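Local coordinates for protein hemolysin (Xylella fastidiosa, PDB 2OAI) that probably binds flavin adenine dinucleotide as a membrane-bound hemolysin, represented here by its calcium-binding, transporter-associated CorC_HlyC domain, at residues 67-71 with 72-76. Residues are numbered along the deposited sequence; the frame is centred on the assembly and turned at random. Where two conformers were deposited one is given.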
ATOM      1  N   TYR A  67       3.551 -12.113  -0.855  1.00 45.75           N
ATOM      2  CA  TYR A  67       3.224 -11.975  -2.279  1.00 45.93           C
ATOM      3  C   TYR A  67       3.185 -13.322  -2.955  1.00 46.32           C
ATOM      4  O   TYR A  67       3.659 -14.333  -2.386  1.00 44.37           O
ATOM      5  CB  TYR A  67       4.234 -11.080  -3.014  1.00 46.35           C
ATOM      6  CG  TYR A  67       5.659 -11.629  -3.008  1.00 48.79           C
ATOM      7  CD1 TYR A  67       6.100 -12.527  -4.000  1.00 49.10           C
ATOM      8  CD2 TYR A  67       6.547 -11.297  -1.975  1.00 49.77           C
ATOM      9  CE1 TYR A  67       7.405 -13.012  -3.995  1.00 50.13           C
ATOM     10  CE2 TYR A  67       7.847 -11.779  -1.955  1.00 52.69           C
ATOM     11  CZ  TYR A  67       8.270 -12.639  -2.972  1.00 51.88           C
ATOM     12  OH  TYR A  67       9.556 -13.124  -2.954  1.00 51.41           O
ATOM     13  N   PHE A  68       2.593 -13.344  -4.148  1.00 46.43           N
ATOM     14  CA  PHE A  68       2.633 -14.539  -4.986  1.00 47.91           C
ATOM     15  C   PHE A  68       2.594 -14.068  -6.434  1.00 49.16           C
ATOM     16  O   PHE A  68       2.262 -12.916  -6.701  1.00 48.19           O
ATOM     17  CB  PHE A  68       1.466 -15.496  -4.672  1.00 47.73           C
ATOM     18  CG  PHE A  68       0.089 -14.913  -4.948  1.00 49.44           C
ATOM     19  CD1 PHE A  68      -0.544 -14.103  -3.998  1.00 49.48           C
ATOM     20  CD2 PHE A  68      -0.575 -15.176  -6.152  1.00 51.36           C
ATOM     21  CE1 PHE A  68      -1.828 -13.557  -4.221  1.00 51.90           C
ATOM     22  CE2 PHE A  68      -1.866 -14.626  -6.390  1.00 52.33           C
ATOM     23  CZ  PHE A  68      -2.479 -13.809  -5.408  1.00 51.91           C
ATOM     24  N   ASP A  69       2.920 -14.974  -7.357  1.00 50.59           N
ATOM     25  CA  ASP A  69       2.895 -14.652  -8.775  1.00 53.17           C
ATOM     26  C   ASP A  69       1.731 -15.338  -9.468  1.00 54.60           C
ATOM     27  O   ASP A  69       1.414 -16.511  -9.180  1.00 53.91           O
ATOM     28  CB  ASP A  69       4.214 -15.040  -9.417  1.00 53.26           C
ATOM     29  CG  ASP A  69       5.410 -14.337  -8.761  1.00 54.66           C
ATOM     30  OD1 ASP A  69       5.266 -13.236  -8.177  1.00 56.56           O
ATOM     31  OD2 ASP A  69       6.507 -14.896  -8.817  1.00 56.04           O
ATOM     32  N   TRP A  70       1.096 -14.607 -10.381  1.00 56.17           N
ATOM     33  CA  TRP A  70      -0.106 -15.095 -11.053  1.00 57.77           C
ATOM     34  C   TRP A  70      -0.171 -14.437 -12.413  1.00 57.94           C
ATOM     35  O   TRP A  70      -0.131 -13.207 -12.518  1.00 57.79           O
ATOM     36  CB  TRP A  70      -1.339 -14.747 -10.211  1.00 59.33           C
ATOM     37  CG  TRP A  70      -2.681 -15.004 -10.877  1.00 61.31           C
ATOM     38  CD1 TRP A  70      -3.316 -16.220 -11.038  1.00 62.79           C
ATOM     39  CD2 TRP A  70      -3.558 -14.016 -11.437  1.00 62.46           C
ATOM     40  NE1 TRP A  70      -4.522 -16.040 -11.686  1.00 63.34           N
ATOM     41  CE2 TRP A  70      -4.699 -14.698 -11.931  1.00 64.05           C
ATOM     42  CE3 TRP A  70      -3.489 -12.624 -11.572  1.00 62.31           C
ATOM     43  CZ2 TRP A  70      -5.764 -14.022 -12.560  1.00 64.17           C
ATOM     44  CZ3 TRP A  70      -4.555 -11.955 -12.191  1.00 62.79           C
ATOM     45  CH2 TRP A  70      -5.670 -12.658 -12.676  1.00 61.91           C
ATOM     46  N   ALA A  71      -0.229 -15.265 -13.452  1.00 58.60           N
ATOM     47  CA  ALA A  71      -0.366 -14.788 -14.839  1.00 58.51           C
ATOM     48  C   ALA A  71       0.700 -13.772 -15.289  1.00 58.29           C
ATOM     49  O   ALA A  71       0.367 -12.796 -15.982  1.00 59.60           O
ATOM     50  CB  ALA A  71      -1.773 -14.205 -15.032  1.00 58.85           C
ATOM     51  N   GLY A  72       1.965 -13.994 -14.914  1.00 57.00           N
ATOM     52  CA  GLY A  72       3.069 -13.075 -15.230  1.00 54.55           C
ATOM     53  C   GLY A  72       3.116 -11.780 -14.392  1.00 53.73           C
ATOM     54  O   GLY A  72       3.829 -10.839 -14.747  1.00 53.97           O
ATOM     55  N   TRP A  73       2.375 -11.734 -13.283  1.00 52.65           N
ATOM     56  CA  TRP A  73       2.373 -10.553 -12.395  1.00 51.57           C
ATOM     57  C   TRP A  73       2.695 -10.975 -10.971  1.00 51.78           C
ATOM     58  O   TRP A  73       2.353 -12.103 -10.573  1.00 52.36           O
ATOM     59  CB  TRP A  73       0.979  -9.897 -12.401  1.00 52.23           C
ATOM     60  CG  TRP A  73       0.673  -9.214 -13.698  1.00 52.08           C
ATOM     61  CD1 TRP A  73       0.265  -9.795 -14.868  1.00 54.40           C
ATOM     62  CD2 TRP A  73       0.763  -7.819 -13.941  1.00 52.77           C
ATOM     63  NE1 TRP A  73       0.095  -8.830 -15.840  1.00 54.12           N
ATOM     64  CE2 TRP A  73       0.396  -7.606 -15.299  1.00 52.32           C
ATOM     65  CE3 TRP A  73       1.113  -6.719 -13.145  1.00 51.97           C
ATOM     66  CZ2 TRP A  73       0.369  -6.338 -15.878  1.00 53.03           C
ATOM     67  CZ3 TRP A  73       1.106  -5.443 -13.734  1.00 55.38           C
ATOM     68  CH2 TRP A  73       0.730  -5.277 -15.096  1.00 52.09           C
ATOM     69  N   ARG A  74       3.295 -10.074 -10.200  1.00 49.55           N
ATOM     70  CA  ARG A  74       3.460 -10.302  -8.776  1.00 48.97           C
ATOM     71  C   ARG A  74       2.399  -9.501  -8.032  1.00 48.13           C
ATOM     72  O   ARG A  74       2.225  -8.305  -8.283  1.00 48.82           O
ATOM     73  CB  ARG A  74       4.840  -9.848  -8.306  1.00 49.41           C
ATOM     74  CG  ARG A  74       5.064  -9.977  -6.787  1.00 51.76           C
ATOM     75  CD  ARG A  74       6.525 -10.136  -6.501  1.00 56.41           C
ATOM     76  NE  ARG A  74       7.035 -11.392  -7.071  1.00 56.99           N
ATOM     77  CZ  ARG A  74       8.310 -11.759  -7.029  1.00 59.30           C
ATOM     78  NH1 ARG A  74       9.202 -10.979  -6.422  1.00 59.61           N
ATOM     79  NH2 ARG A  74       8.688 -12.919  -7.564  1.00 59.53           N
ATOM     80  N   ILE A  75       1.718 -10.165  -7.110  0.50 47.45           N
ATOM     81  CA  ILE A  75       0.658  -9.553  -6.312  0.50 47.57           C
ATOM     82  C   ILE A  75       1.079  -9.532  -4.849  0.50 47.15           C
ATOM     83  O   ILE A  75       1.232 -10.586  -4.233  0.50 46.47           O
ATOM     84  CB  ILE A  75      -0.664 -10.349  -6.441  0.50 47.83           C
ATOM     85  CG1 ILE A  75      -1.045 -10.511  -7.918  0.50 48.72           C
ATOM     86  CG2 ILE A  75      -1.798  -9.663  -5.647  0.50 48.49           C
ATOM     87  CD1 ILE A  75      -2.191 -11.476  -8.143  0.50 47.85           C
ATOM     88  N   GLU A  76       1.248  -8.333  -4.308  1.00 46.77           N
ATOM     89  CA  GLU A  76       1.802  -8.164  -2.965  1.00 46.25           C
ATOM     90  C   GLU A  76       0.764  -7.493  -2.071  1.00 46.82           C
ATOM     91  O   GLU A  76       0.118  -6.535  -2.488  1.00 46.43           O
ATOM     92  CB  GLU A  76       3.094  -7.333  -3.034  1.00 47.23           C
ATOM     93  CG  GLU A  76       3.653  -7.045  -1.622  1.00 47.65           C
ATOM     94  CD  GLU A  76       4.961  -6.239  -1.648  1.00 50.07           C
ATOM     95  OE1 GLU A  76       5.485  -5.925  -2.764  1.00 53.32           O
ATOM     96  OE2 GLU A  76       5.445  -5.916  -0.541  1.00 52.88           O
TER
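Arg74 and Asp69, a non-hydrogen-bonded pair of a tight antiparallel hairpin, form a side-on, two-pronged salt bridge. Arg74 NE reaches Asp69 OD1 at 2.8 Å and Arg74 NH2 reaches Asp69 OD2 at 3.2 Å; both bonds are almost straight and use syn lone pairs, with carboxylate and guanidinium only 2° from coplanar. A bend at chi3 (-64°) turns the otherwise extended arginine towards the neighbouring strand. Tyr67 CE1 sits over the centre of one guanidinium face, 3.4 Å from Arg74 CZ, the two planes inclined by 27°. The two bonds hold the guanidinium flat against the carboxylate, and the tyrosine probably restricts its tilting.

The opposite face of the hairpin is apolar. Ile75 CB sits over one face of the Phe68 ring as a CH-pi contact, 4.2 Å from the centroid, and in the conformer given Ile75 CD1 touches both Phe68 CZ (3.6 Å) and Trp70 CE3 (3.8 Å), spanning the two aromatics.

Paired backbone bonds join Phe68 with Ile75 and Trp70 with Trp73. The latter pair closes a type I' turn, a common two-residue hairpin connection, with Ala71 and Gly72 both at positive phi. Beside the turn, Ala71 O meets the edge of the Trp73 indole at CD1 (3.2 Å).

On the polar face, Tyr67 OH is hydrogen-bonded to Glu16 and Glu76 OE1 forms a salt bridge with Arg15, both of the second subunit. Beneath the apolar face lie helices 28-35 and 50-58, where Trp70 packs on Leu31 and Phe68 stacks on Tyr57, while strand 73-76 continues the sheet into strand 89-92.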